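Local coordinates for C-1-tetrahydrofolate synthase, cytoplasmic, putative (Trypanosoma brucei, PDB 4CJX), which probably interconverts methylenetetrahydrofolate, methenyltetrahydrofolate and formyltetrahydrofolate as an NADP-dependent dehydrogenase and cyclohydrolase of one-carbon metabolism, working as a homodimer, at residues A168-E173 / G294-V299; V91-N96 / E100-E105; T212-A217 / C221-I226; C115-V120 / L309-R314. One frame throughout, in Å; residues are numbered along the deposited sequence.

Interaction 1 of 4, residues A168-E173 / G294-V299. With 9L9 ((2S)-2-[[4-[[2,4-bis(azanyl)-6-oxidanylidene-1H-pyrimidin-5-yl]carbamoylamino]phenyl]carbonylamino]pentanedioic acid), chain G.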
loop_
_atom_site.group_PDB
_atom_site.type_symbol
_atom_site.label_atom_id
_atom_site.label_comp_id
_atom_site.label_asym_id
_atom_site.label_seq_id
_atom_site.Cartn_x
_atom_site.Cartn_y
_atom_site.Cartn_z
ATOM N N ALA B 168 -10.462 8.212 2.757
ATOM C CA ALA B 168 -9.603 8.425 1.585
ATOM C C ALA B 168 -10.439 8.891 0.428
ATOM O O ALA B 168 -10.090 9.831 -0.277
ATOM C CB ALA B 168 -8.876 7.153 1.205
ATOM N N SER B 169 -11.567 8.228 0.248
ATOM C CA SER B 169 -12.474 8.606 -0.807
ATOM C C SER B 169 -12.987 10.071 -0.704
ATOM O O SER B 169 -13.117 10.768 -1.711
ATOM C CB SER B 169 -13.627 7.654 -0.763
ATOM O OG SER B 169 -14.381 7.803 -1.907
ATOM N N ALA B 170 -13.317 10.490 0.517
ATOM C CA ALA B 170 -13.786 11.828 0.800
ATOM C C ALA B 170 -12.711 12.867 0.449
ATOM O O ALA B 170 -13.043 13.899 -0.095
ATOM C CB ALA B 170 -14.167 11.953 2.264
ATOM N N VAL B 171 -11.443 12.573 0.742
ATOM C CA VAL B 171 -10.345 13.467 0.399
ATOM C C VAL B 171 -10.289 13.665 -1.096
ATOM O O VAL B 171 -10.171 14.807 -1.585
ATOM C CB VAL B 171 -8.980 12.938 0.884
ATOM C CG1 VAL B 171 -7.852 13.712 0.249
ATOM C CG2 VAL B 171 -8.882 13.023 2.401
ATOM N N MET B 172 -10.366 12.553 -1.831
ATOM C CA MET B 172 -10.271 12.625 -3.279
ATOM C C MET B 172 -11.470 13.390 -3.833
ATOM O O MET B 172 -11.335 14.188 -4.764
ATOM C CB MET B 172 -10.158 11.214 -3.918
ATOM C CG MET B 172 -8.902 10.431 -3.558
ATOM S SD MET B 172 -7.365 11.365 -3.661
ATOM C CE MET B 172 -7.061 11.439 -5.425
ATOM N N GLU B 173 -12.636 13.195 -3.225
ATOM C CA GLU B 173 -13.833 13.932 -3.634
ATOM C C GLU B 173 -13.700 15.447 -3.371
ATOM O O GLU B 173 -14.154 16.265 -4.179
ATOM C CB GLU B 173 -15.071 13.360 -2.932
ATOM C CG GLU B 173 -16.375 14.120 -3.153
ATOM C CD GLU B 173 -16.920 14.047 -4.584
ATOM O OE1 GLU B 173 -16.494 13.188 -5.388
ATOM O OE2 GLU B 173 -17.793 14.881 -4.893
ATOM N N GLY B 294 -16.822 20.136 9.639
ATOM C CA GLY B 294 -17.562 20.560 8.465
ATOM C C GLY B 294 -16.855 20.423 7.138
ATOM O O GLY B 294 -17.308 21.006 6.150
ATOM N N GLY B 295 -15.757 19.657 7.097
ATOM C CA GLY B 295 -14.972 19.500 5.873
ATOM C C GLY B 295 -14.985 18.055 5.452
ATOM O O GLY B 295 -15.950 17.595 4.833
ATOM N N VAL B 296 -13.945 17.317 5.827
ATOM C CA VAL B 296 -13.815 15.940 5.416
ATOM C C VAL B 296 -14.891 15.016 6.040
ATOM O O VAL B 296 -15.383 14.116 5.370
ATOM C CB VAL B 296 -12.383 15.406 5.672
ATOM C CG1 VAL B 296 -12.298 13.919 5.365
ATOM C CG2 VAL B 296 -11.384 16.154 4.811
ATOM N N GLY B 297 -15.268 15.288 7.292
ATOM C CA GLY B 297 -16.126 14.420 8.042
ATOM C C GLY B 297 -17.485 14.118 7.422
ATOM O O GLY B 297 -17.885 12.947 7.323
ATOM N N PRO B 298 -18.216 15.166 7.027
ATOM C CA PRO B 298 -19.523 14.867 6.451
ATOM C C PRO B 298 -19.402 14.087 5.136
ATOM O O PRO B 298 -20.235 13.199 4.873
ATOM C CB PRO B 298 -20.162 16.255 6.251
ATOM C CG PRO B 298 -19.394 17.146 7.190
ATOM C CD PRO B 298 -18.010 16.607 7.233
ATOM N N VAL B 299 -18.371 14.390 4.357
ATOM C CA VAL B 299 -18.143 13.692 3.096
ATOM C C VAL B 299 -17.710 12.239 3.315
ATOM O O VAL B 299 -18.095 11.366 2.547
ATOM C CB VAL B 299 -17.176 14.455 2.168
ATOM C CG1 VAL B 299 -17.051 13.748 0.815
ATOM C CG2 VAL B 299 -17.714 15.863 1.946
HETATM N N2A 9L9 G . -14.942 1.494 10.647
HETATM N N1 9L9 G . -14.163 3.536 11.684
HETATM C C2 9L9 G . -14.698 2.941 10.592
HETATM N N3 9L9 G . -15.005 3.642 9.427
HETATM C C4 9L9 G . -14.713 5.009 9.528
HETATM O O4A 9L9 G . -14.979 5.609 8.498
HETATM N N5A 9L9 G . -14.049 7.028 10.719
HETATM C C5 9L9 G . -14.149 5.650 10.640
HETATM C C6 9L9 G . -13.908 4.861 11.720
HETATM N N7 9L9 G . -13.322 5.441 12.929
HETATM O O8A 9L9 G . -16.289 7.454 10.630
HETATM N N9 9L9 G . -14.835 9.153 10.891
HETATM C C1B 9L9 G . -15.708 10.204 10.897
HETATM C C2B 9L9 G . -15.199 11.461 11.284
HETATM C C3B 9L9 G . -16.009 12.596 11.343
HETATM C C4B 9L9 G . -17.366 12.524 11.019
HETATM C C5B 9L9 G . -17.866 11.278 10.581
HETATM C C6B 9L9 G . -17.058 10.134 10.531
HETATM C C7B 9L9 G . -18.219 13.779 11.019
HETATM O O7B 9L9 G . -19.145 13.814 10.245
HETATM C CAW 9L9 G . -15.137 7.834 10.764
HETATM N N 9L9 G . -17.921 14.860 11.773
HETATM C CA 9L9 G . -18.631 16.134 11.735
HETATM C C 9L9 G . -17.778 17.119 10.971
HETATM O OXT 9L9 G . -16.561 16.887 10.922
HETATM C CB 9L9 G . -18.852 16.775 13.084
HETATM C CG 9L9 G . -18.930 15.746 14.194
HETATM C CD 9L9 G . -19.528 16.394 15.403
HETATM O OE1 9L9 G . -20.639 16.911 15.287
HETATM O OE2 9L9 G . -18.888 16.390 16.464
HETATM O O 9L9 G . -18.278 18.137 10.433
#
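Ala170 of helix 166-178 packs against Val299, one turn into helix 296-316, in a close helix-helix contact of the NAD(P)-binding domain, a Rossmann-type fold. At the tight centre the CA atoms of the two residues are 5.3 Å apart, a spacing that the single methyl group of Ala170 permits. That methyl lies 3.7 Å from Val299 CG1 and 4.1 Å from Val296 CG1. Val299 sends CG1 toward the helix opposite because this branch stands anti to its backbone N (chi1 -175°). The looser side is at Glu173, whose side chain crosses that of Val299 at about a right angle, with Glu173 CG 4.0 Å from Val299 CG1, while its carboxylate is engaged by Arg176. On its other flank, segment 294-299 lines the inhibitor pocket. Pro298 CD touches carboxylate atom O of 9L9, and the bare CA of Gly297 comes 3.8 Å from OXT of the same group. Gly294 N gives atom O of 9L9 a hydrogen bond of 2.6 Å, weak because it is bent to 124°.

Interaction 2 of 4, residues V91-N96 / E100-E105. Unlike the reference sequence in segment 100-105: Ala101 (reference Thr).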
loop_
_atom_site.group_PDB
_atom_site.type_symbol
_atom_site.label_atom_id
_atom_site.label_comp_id
_atom_site.label_asym_id
_atom_site.label_seq_id
_atom_site.Cartn_x
_atom_site.Cartn_y
_atom_site.Cartn_z
ATOM N N VAL B 91 -26.022 -2.213 15.562
ATOM C CA VAL B 91 -25.642 -3.103 16.656
ATOM C C VAL B 91 -24.835 -2.300 17.657
ATOM O O VAL B 91 -24.000 -1.483 17.252
ATOM C CB VAL B 91 -24.808 -4.305 16.164
ATOM C CG1 VAL B 91 -24.403 -5.199 17.336
ATOM C CG2 VAL B 91 -25.560 -5.108 15.105
ATOM N N GLU B 92 -25.088 -2.531 18.945
ATOM C CA GLU B 92 -24.316 -1.939 20.042
ATOM C C GLU B 92 -23.853 -3.030 20.981
ATOM O O GLU B 92 -24.675 -3.764 21.551
ATOM C CB GLU B 92 -25.152 -0.956 20.857
ATOM C CG GLU B 92 -25.475 0.338 20.141
ATOM C CD GLU B 92 -26.695 0.225 19.249
ATOM O OE1 GLU B 92 -27.755 -0.196 19.736
ATOM O OE2 GLU B 92 -26.593 0.566 18.054
ATOM N N LEU B 93 -22.541 -3.122 21.170
ATOM C CA LEU B 93 -21.953 -4.105 22.062
ATOM C C LEU B 93 -21.219 -3.364 23.184
ATOM O O LEU B 93 -20.844 -2.196 23.016
ATOM C CB LEU B 93 -20.997 -5.006 21.263
ATOM C CG LEU B 93 -21.638 -5.809 20.115
ATOM C CD1 LEU B 93 -20.594 -6.262 19.097
ATOM C CD2 LEU B 93 -22.434 -6.996 20.645
ATOM N N PRO B 94 -21.003 -4.034 24.325
ATOM C CA PRO B 94 -20.335 -3.401 25.444
ATOM C C PRO B 94 -18.838 -3.345 25.253
ATOM O O PRO B 94 -18.281 -4.052 24.392
ATOM C CB PRO B 94 -20.676 -4.320 26.618
ATOM C CG PRO B 94 -20.819 -5.664 26.004
ATOM C CD PRO B 94 -21.356 -5.435 24.616
ATOM N N ALA B 95 -18.180 -2.528 26.067
ATOM C CA ALA B 95 -16.721 -2.419 26.004
ATOM C C ALA B 95 -16.122 -3.801 26.183
ATOM O O ALA B 95 -15.136 -4.149 25.525
ATOM C CB ALA B 95 -16.191 -1.460 27.066
ATOM N N ASN B 96 -16.784 -4.563 27.049
ATOM C CA ASN B 96 -16.489 -5.960 27.400
ATOM C C ASN B 96 -16.431 -6.991 26.312
ATOM O O ASN B 96 -15.915 -8.081 26.548
ATOM C CB ASN B 96 -17.619 -6.503 28.285
ATOM C CG ASN B 96 -17.742 -5.773 29.573
ATOM O OD1 ASN B 96 -18.070 -4.592 29.597
ATOM N ND2 ASN B 96 -17.473 -6.462 30.660
ATOM N N GLU B 100 -15.458 -13.759 20.518
ATOM C CA GLU B 100 -16.451 -14.645 19.910
ATOM C C GLU B 100 -17.775 -13.950 19.643
ATOM O O GLU B 100 -18.360 -14.127 18.577
ATOM C CB GLU B 100 -16.723 -15.872 20.786
ATOM C CG GLU B 100 -17.828 -16.759 20.222
ATOM C CD GLU B 100 -18.280 -17.826 21.176
ATOM O OE1 GLU B 100 -18.233 -17.593 22.404
ATOM O OE2 GLU B 100 -18.702 -18.899 20.696
ATOM N N ALA B 101 -18.263 -13.194 20.622
ATOM C CA ALA B 101 -19.520 -12.459 20.462
ATOM C C ALA B 101 -19.445 -11.437 19.318
ATOM O O ALA B 101 -20.387 -11.308 18.536
ATOM C CB ALA B 101 -19.907 -11.783 21.771
ATOM N N LEU B 102 -18.317 -10.740 19.196
ATOM C CA LEU B 102 -18.129 -9.774 18.108
ATOM C C LEU B 102 -18.126 -10.452 16.731
ATOM O O LEU B 102 -18.788 -10.007 15.808
ATOM C CB LEU B 102 -16.831 -8.974 18.312
ATOM C CG LEU B 102 -16.414 -8.005 17.195
ATOM C CD1 LEU B 102 -17.530 -7.028 16.856
ATOM C CD2 LEU B 102 -15.153 -7.229 17.560
ATOM N N GLU B 103 -17.376 -11.541 16.610
ATOM C CA GLU B 103 -17.298 -12.285 15.364
ATOM C C GLU B 103 -18.640 -12.920 14.973
ATOM O O GLU B 103 -19.006 -12.925 13.798
ATOM C CB GLU B 103 -16.184 -13.321 15.465
ATOM C CG GLU B 103 -14.806 -12.668 15.588
ATOM C CD GLU B 103 -13.646 -13.646 15.693
ATOM O OE1 GLU B 103 -13.856 -14.802 16.073
ATOM O OE2 GLU B 103 -12.501 -13.246 15.395
ATOM N N ARG B 104 -19.386 -13.418 15.959
ATOM C CA ARG B 104 -20.700 -14.015 15.702
ATOM C C ARG B 104 -21.685 -12.993 15.138
ATOM O O ARG B 104 -22.493 -13.292 14.258
ATOM N N GLU B 105 -21.607 -11.773 15.654
ATOM C CA GLU B 105 -22.431 -10.685 15.167
ATOM C C GLU B 105 -22.063 -10.286 13.704
ATOM O O GLU B 105 -22.936 -10.052 12.853
ATOM C CB GLU B 105 -22.285 -9.509 16.128
ATOM C CG GLU B 105 -23.301 -8.414 15.919
ATOM C CD GLU B 105 -24.719 -8.928 16.024
ATOM O OE1 GLU B 105 -25.053 -9.581 17.043
ATOM O OE2 GLU B 105 -25.508 -8.675 15.084
#
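The carboxylate of Glu105 presents one of its faces to Val91, and both valine methyls lie on the same side of it, CG1 over the stem carbon and CG2 off the rim beside OE2. This is a strand-to-helix contact within a beta-alpha-beta crossover, in which helix 99-110 connects strands 87-93 and 117-120 of the parallel sheet of the catalytic domain. Val91 CG1 stands 3.7 Å from Glu105 CG, with Glu105 CD 4.0 Å away, whereas Val91 CG2 is 3.6 Å from Glu105 OE2. The side chains come from opposite directions. The bend at chi2 (57°) turns one face of the carboxylate to the valine, which thereby meets stem and flat group together. No hydrogen bond links the segments. Nearer the strand's end the contact becomes wholly apolar, as Leu93 and Leu102 cross at about a right angle. Leu93 also rests on Ile62 and Cys64 of the adjoining strand 58-64, while Leu102, which is buried, reaches Ile128 and Ala133 as well. Between the two leucines the meeting is a single pair of methyls, Leu93 CD1 and Leu102 CD1, 3.9 Å apart.

Interaction 3 of 4, residues T212-A217 / C221-I226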
loop_
_atom_site.group_PDB
_atom_site.type_symbol
_atom_site.label_atom_id
_atom_site.label_comp_id
_atom_site.label_asym_id
_atom_site.label_seq_id
_atom_site.Cartn_x
_atom_site.Cartn_y
_atom_site.Cartn_z
ATOM N N THR B 212 4.956 12.372 -0.583
ATOM C CA THR B 212 5.814 12.153 0.553
ATOM C C THR B 212 4.898 11.860 1.727
ATOM O O THR B 212 3.927 12.562 1.918
ATOM C CB THR B 212 6.618 13.420 0.890
ATOM O OG1 THR B 212 7.416 13.782 -0.228
ATOM C CG2 THR B 212 7.475 13.171 2.057
ATOM N N VAL B 213 5.239 10.850 2.508
ATOM C CA VAL B 213 4.521 10.495 3.709
ATOM C C VAL B 213 5.364 10.804 4.934
ATOM O O VAL B 213 6.552 10.465 4.999
ATOM C CB VAL B 213 4.208 8.992 3.752
ATOM C CG1 VAL B 213 3.578 8.633 5.092
ATOM C CG2 VAL B 213 3.281 8.629 2.600
ATOM N N VAL B 214 4.699 11.405 5.907
ATOM C CA VAL B 214 5.294 11.885 7.128
ATOM C C VAL B 214 4.358 11.464 8.292
ATOM O O VAL B 214 3.216 11.034 8.055
ATOM C CB VAL B 214 5.445 13.414 6.940
ATOM C CG1 VAL B 214 4.948 14.220 8.099
ATOM C CG2 VAL B 214 6.855 13.791 6.504
ATOM N N HIS B 215 4.854 11.560 9.525
ATOM C CA HIS B 215 4.084 11.188 10.733
ATOM C C HIS B 215 3.990 12.324 11.733
ATOM O O HIS B 215 4.818 13.237 11.694
ATOM C CB HIS B 215 4.747 10.001 11.408
ATOM C CG HIS B 215 4.763 8.778 10.564
ATOM N ND1 HIS B 215 3.811 7.785 10.682
ATOM C CD2 HIS B 215 5.571 8.408 9.542
ATOM C CE1 HIS B 215 4.059 6.834 9.796
ATOM N NE2 HIS B 215 5.108 7.195 9.081
ATOM N N SER B 216 3.026 12.268 12.669
ATOM C CA SER B 216 2.895 13.372 13.649
ATOM C C SER B 216 4.169 13.613 14.443
ATOM O O SER B 216 4.523 14.783 14.739
ATOM C CB SER B 216 1.704 13.174 14.594
ATOM O OG SER B 216 1.690 11.858 15.131
ATOM N N ALA B 217 4.884 12.524 14.743
ATOM C CA ALA B 217 6.103 12.606 15.525
ATOM C C ALA B 217 7.364 12.608 14.677
ATOM O O ALA B 217 8.443 12.514 15.208
ATOM C CB ALA B 217 6.140 11.493 16.560
ATOM N N CYS B 221 11.439 19.791 11.873
ATOM C CA CYS B 221 12.189 20.490 10.844
ATOM C C CYS B 221 11.957 19.852 9.463
ATOM O O CYS B 221 11.862 20.569 8.461
ATOM C CB CYS B 221 13.671 20.560 11.191
ATOM S SG CYS B 221 14.522 18.971 11.335
ATOM N N ASP B 222 11.826 18.519 9.438
ATOM C CA ASP B 222 11.533 17.791 8.210
ATOM C C ASP B 222 10.089 18.041 7.744
ATOM O O ASP B 222 9.838 18.260 6.571
ATOM C CB ASP B 222 11.740 16.282 8.415
ATOM C CG ASP B 222 13.189 15.905 8.628
ATOM O OD1 ASP B 222 14.077 16.702 8.274
ATOM O OD2 ASP B 222 13.458 14.790 9.124
ATOM N N ILE B 223 9.142 18.013 8.677
ATOM C CA ILE B 223 7.754 18.192 8.319
ATOM C C ILE B 223 7.626 19.594 7.686
ATOM O O ILE B 223 7.017 19.776 6.617
ATOM C CB ILE B 223 6.823 18.068 9.553
ATOM C CG1 ILE B 223 6.847 16.646 10.127
ATOM C CG2 ILE B 223 5.400 18.477 9.204
ATOM C CD1 ILE B 223 5.949 16.471 11.343
ATOM N N ALA B 224 8.227 20.573 8.341
ATOM C CA ALA B 224 8.163 21.959 7.868
ATOM C C ALA B 224 8.717 22.081 6.445
ATOM O O ALA B 224 8.092 22.665 5.559
ATOM C CB ALA B 224 8.932 22.850 8.811
ATOM N N ASP B 225 9.904 21.527 6.251
ATOM C CA ASP B 225 10.545 21.522 4.960
ATOM C C ASP B 225 9.673 20.842 3.882
ATOM O O ASP B 225 9.565 21.322 2.770
ATOM C CB ASP B 225 11.832 20.741 5.083
ATOM C CG ASP B 225 12.691 20.849 3.863
ATOM O OD1 ASP B 225 13.106 21.997 3.521
ATOM O OD2 ASP B 225 12.998 19.786 3.261
ATOM N N ILE B 226 9.055 19.723 4.243
ATOM C CA ILE B 226 8.257 18.963 3.315
ATOM C C ILE B 226 6.968 19.724 2.982
ATOM O O ILE B 226 6.622 19.880 1.810
ATOM C CB ILE B 226 8.036 17.526 3.855
ATOM C CG1 ILE B 226 9.366 16.748 3.709
ATOM C CG2 ILE B 226 6.908 16.815 3.083
ATOM C CD1 ILE B 226 9.479 15.508 4.580
#
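Ile223 reaches from helix 220-228 across Val214 to the loop that follows strand 210-214. Ile223 CB stands 4.5 Å from Val214 CG1, and the branch methyl Ile223 CG2 is hardly closer. Ile223 CG1, anti to the carbonyl carbon at chi1 -66°, makes the firm contact, 3.7 Å from Val214 CG1. The fully extended chi2 then carries the tip methyl past the valine to the backbone beyond, where Ile223 CD1 lies 3.4 Å from His215 O and 4.1 Å from Ser216 O. One turn along, Ile226 divides its grip: CD1 slides by Val214 CG2 at 3.7 Å, and CG2 meets Thr212 CG2 at 3.8 Å. Every other strand residue therefore feeds a buried apolar layer beneath the helix, as in the beta-alpha units of Rossmann folds. Ser216, just past the strand, belongs to the NADP(+) site. Strand and helix run nearly antiparallel, at 148° and with axes 9.9 Å apart. Strand 186-190 flanks the layer through Leu190 and Val188, and on the outer edge Thr212 and Val213 pair antiparallel with a strand of the second subunit, whose own Thr212 shares a hydroxyl hydrogen bond with this one.

Interaction 4 of 4, residues C115-V120 / L309-R314. With 9L9 ((2S)-2-[[4-[[2,4-bis(azanyl)-6-oxidanylidene-1H-pyrimidin-5-yl]carbamoylamino]phenyl]carbonylamino]pentanedioic acid), chain G.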
loop_
_atom_site.group_PDB
_atom_site.type_symbol
_atom_site.label_atom_id
_atom_site.label_comp_id
_atom_site.label_asym_id
_atom_site.label_seq_id
_atom_site.Cartn_x
_atom_site.Cartn_y
_atom_site.Cartn_z
ATOM N N CYS B 115 -28.809 -6.942 4.165
ATOM C CA CYS B 115 -27.624 -6.166 4.562
ATOM C C CYS B 115 -26.497 -6.282 3.511
ATOM O O CYS B 115 -25.937 -7.358 3.314
ATOM C CB CYS B 115 -27.095 -6.639 5.924
ATOM S SG CYS B 115 -25.491 -5.917 6.425
ATOM N N HIS B 116 -26.162 -5.165 2.875
ATOM C CA HIS B 116 -25.141 -5.119 1.828
ATOM C C HIS B 116 -23.788 -4.539 2.276
ATOM O O HIS B 116 -22.774 -4.748 1.611
ATOM C CB HIS B 116 -25.698 -4.336 0.661
ATOM C CG HIS B 116 -27.003 -4.887 0.194
ATOM N ND1 HIS B 116 -28.187 -4.195 0.299
ATOM C CD2 HIS B 116 -27.322 -6.114 -0.276
ATOM C CE1 HIS B 116 -29.176 -4.953 -0.139
ATOM N NE2 HIS B 116 -28.674 -6.121 -0.496
ATOM N N SER B 117 -23.782 -3.849 3.411
ATOM C CA SER B 117 -22.582 -3.220 3.966
ATOM C C SER B 117 -22.474 -3.475 5.463
ATOM O O SER B 117 -23.455 -3.305 6.176
ATOM C CB SER B 117 -22.644 -1.688 3.766
ATOM O OG SER B 117 -22.127 -1.321 2.504
ATOM N N ILE B 118 -21.269 -3.797 5.928
ATOM C CA ILE B 118 -20.965 -3.913 7.349
ATOM C C ILE B 118 -19.826 -2.984 7.755
ATOM O O ILE B 118 -18.715 -3.065 7.229
ATOM C CB ILE B 118 -20.559 -5.356 7.710
ATOM C CG1 ILE B 118 -21.714 -6.316 7.430
ATOM C CG2 ILE B 118 -20.118 -5.447 9.165
ATOM C CD1 ILE B 118 -21.303 -7.777 7.393
ATOM N N VAL B 119 -20.114 -2.116 8.717
ATOM C CA VAL B 119 -19.156 -1.162 9.239
ATOM C C VAL B 119 -18.870 -1.508 10.704
ATOM O O VAL B 119 -19.780 -1.528 11.550
ATOM C CB VAL B 119 -19.703 0.279 9.127
ATOM C CG1 VAL B 119 -18.870 1.271 9.954
ATOM C CG2 VAL B 119 -19.762 0.746 7.681
ATOM N N VAL B 120 -17.607 -1.778 11.010
ATOM C CA VAL B 120 -17.198 -2.026 12.392
ATOM C C VAL B 120 -16.470 -0.758 12.844
ATOM O O VAL B 120 -15.336 -0.526 12.452
ATOM C CB VAL B 120 -16.295 -3.287 12.524
ATOM C CG1 VAL B 120 -15.758 -3.441 13.946
ATOM C CG2 VAL B 120 -17.039 -4.546 12.073
ATOM N N LEU B 309 -24.307 1.820 -1.774
ATOM C CA LEU B 309 -25.163 1.797 -2.960
ATOM C C LEU B 309 -24.488 1.055 -4.112
ATOM O O LEU B 309 -25.145 0.296 -4.811
ATOM C CB LEU B 309 -25.554 3.213 -3.387
ATOM C CG LEU B 309 -26.552 3.365 -4.538
ATOM C CD1 LEU B 309 -27.911 2.754 -4.221
ATOM C CD2 LEU B 309 -26.705 4.841 -4.867
ATOM N N THR B 310 -23.181 1.260 -4.294
ATOM C CA THR B 310 -22.416 0.497 -5.282
ATOM C C THR B 310 -22.471 -1.003 -4.974
ATOM O O THR B 310 -22.730 -1.822 -5.876
ATOM C CB THR B 310 -20.970 1.008 -5.415
ATOM O OG1 THR B 310 -21.004 2.375 -5.835
ATOM C CG2 THR B 310 -20.207 0.225 -6.440
ATOM N N MET B 311 -22.293 -1.366 -3.704
ATOM C CA MET B 311 -22.356 -2.786 -3.296
ATOM C C MET B 311 -23.779 -3.350 -3.482
ATOM O O MET B 311 -23.957 -4.462 -3.977
ATOM C CB MET B 311 -21.849 -2.961 -1.856
ATOM C CG MET B 311 -20.365 -2.609 -1.699
ATOM S SD MET B 311 -19.922 -1.786 -0.134
ATOM C CE MET B 311 -19.712 -3.234 0.888
ATOM N N PHE B 312 -24.784 -2.561 -3.119
ATOM C CA PHE B 312 -26.169 -2.931 -3.353
ATOM C C PHE B 312 -26.374 -3.265 -4.830
ATOM O O PHE B 312 -26.848 -4.350 -5.152
ATOM C CB PHE B 312 -27.105 -1.809 -2.910
ATOM C CG PHE B 312 -28.535 -2.004 -3.317
ATOM C CD1 PHE B 312 -29.328 -2.957 -2.689
ATOM C CD2 PHE B 312 -29.098 -1.238 -4.325
ATOM C CE1 PHE B 312 -30.662 -3.140 -3.045
ATOM C CE2 PHE B 312 -30.423 -1.421 -4.696
ATOM C CZ PHE B 312 -31.211 -2.373 -4.055
ATOM N N LYS B 313 -25.980 -2.357 -5.725
ATOM C CA LYS B 313 -26.203 -2.559 -7.162
ATOM C C LYS B 313 -25.492 -3.802 -7.683
ATOM O O LYS B 313 -26.071 -4.558 -8.445
ATOM C CB LYS B 313 -25.830 -1.318 -7.989
ATOM C CG LYS B 313 -26.749 -0.130 -7.717
ATOM C CD LYS B 313 -26.582 1.049 -8.682
ATOM C CE LYS B 313 -25.134 1.430 -8.882
ATOM N NZ LYS B 313 -24.937 2.888 -9.166
ATOM N N ARG B 314 -24.260 -4.027 -7.243
ATOM C CA ARG B 314 -23.506 -5.207 -7.644
ATOM C C ARG B 314 -24.236 -6.475 -7.238
ATOM O O ARG B 314 -24.397 -7.384 -8.071
ATOM C CB ARG B 314 -22.094 -5.187 -7.050
HETATM N N2A 9L9 G . -14.942 1.494 10.647
HETATM N N1 9L9 G . -14.163 3.536 11.684
HETATM C C2 9L9 G . -14.698 2.941 10.592
HETATM N N3 9L9 G . -15.005 3.642 9.427
HETATM C C4 9L9 G . -14.713 5.009 9.528
HETATM O O4A 9L9 G . -14.979 5.609 8.498
HETATM N N5A 9L9 G . -14.049 7.028 10.719
HETATM C C5 9L9 G . -14.149 5.650 10.640
HETATM C C6 9L9 G . -13.908 4.861 11.720
HETATM N N7 9L9 G . -13.322 5.441 12.929
HETATM O O8A 9L9 G . -16.289 7.454 10.630
HETATM N N9 9L9 G . -14.835 9.153 10.891
HETATM C C1B 9L9 G . -15.708 10.204 10.897
HETATM C C2B 9L9 G . -15.199 11.461 11.284
HETATM C C3B 9L9 G . -16.009 12.596 11.343
HETATM C C4B 9L9 G . -17.366 12.524 11.019
HETATM C C5B 9L9 G . -17.866 11.278 10.581
HETATM C C6B 9L9 G . -17.058 10.134 10.531
HETATM C C7B 9L9 G . -18.219 13.779 11.019
HETATM O O7B 9L9 G . -19.145 13.814 10.245
HETATM C CAW 9L9 G . -15.137 7.834 10.764
HETATM N N 9L9 G . -17.921 14.860 11.773
HETATM C CA 9L9 G . -18.631 16.134 11.735
HETATM C C 9L9 G . -17.778 17.119 10.971
HETATM O OXT 9L9 G . -16.561 16.887 10.922
HETATM C CB 9L9 G . -18.852 16.775 13.084
HETATM C CG 9L9 G . -18.930 15.746 14.194
HETATM C CD 9L9 G . -19.528 16.394 15.403
HETATM O OE1 9L9 G . -20.639 16.911 15.287
HETATM O OE2 9L9 G . -18.888 16.390 16.464
HETATM O O 9L9 G . -18.278 18.137 10.433
#
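His116 and Phe312 meet as an offset edge-to-face pair, the rim of the phenyl ring directed at the face of the imidazole. Their planes are inclined at 64° and their centroids lie 5.1 Å apart. The point of touch is far from the ring centres, for the closest atoms are Phe312 CD1 and His116 CE1, at 3.2 Å. With CG anti to its backbone N (chi1 170°), Phe312 swings its ring beside the helix toward the histidine, while its own CA covers the rim of the imidazole face. Met311, one residue earlier, takes the neighbouring position. Bends at chi2 and chi3 bring its thioether up to His116 O and the Ser117 hydroxyl, which leaves Met311 CE 3.5 Å from His116 O and Met311 SD 3.5 Å from Ser117 OG. The contact thus presses the late part of helix 296-316, from the NAD(P)-binding region, onto the start of strand 117-120 and the loop before it in the catalytic domain. Beyond it, the strand reaches the inhibitor, where N2A of 9L9 donates a 2.7 Å hydrogen bond to Val120 O. His116 ND1 accepts from Gly58 N, which probably puts a lone ring proton on NE2 and helps fix the ring's rotation, and Ser117 OG is hydrogen-bonded to Thr308 OG1; with no hydrogen bond across the segments, what joins them is aromatic and thioether packing.

Overall arrangement
Interactions 1 and 4 both draw on helix 296-316, the first near its start and the second near its end, with centres about 19 Å apart. Both are buried, and each also has a segment that touches 9L9, at opposite ends of the inhibitor. They differ in chemistry: aliphatic and close between helices in interaction 1, aromatic, with one thioether, between helix and strand in interaction 4. Interactions 2 and 3 are local strand-to-helix units of the two separate parallel sheets. Both lie far from the centre of the chain, interaction 3 buried with the second subunit beside it, interaction 2 only partly buried and with a carboxylate in the packing. Interactions 2 and 4 reach the same sheet.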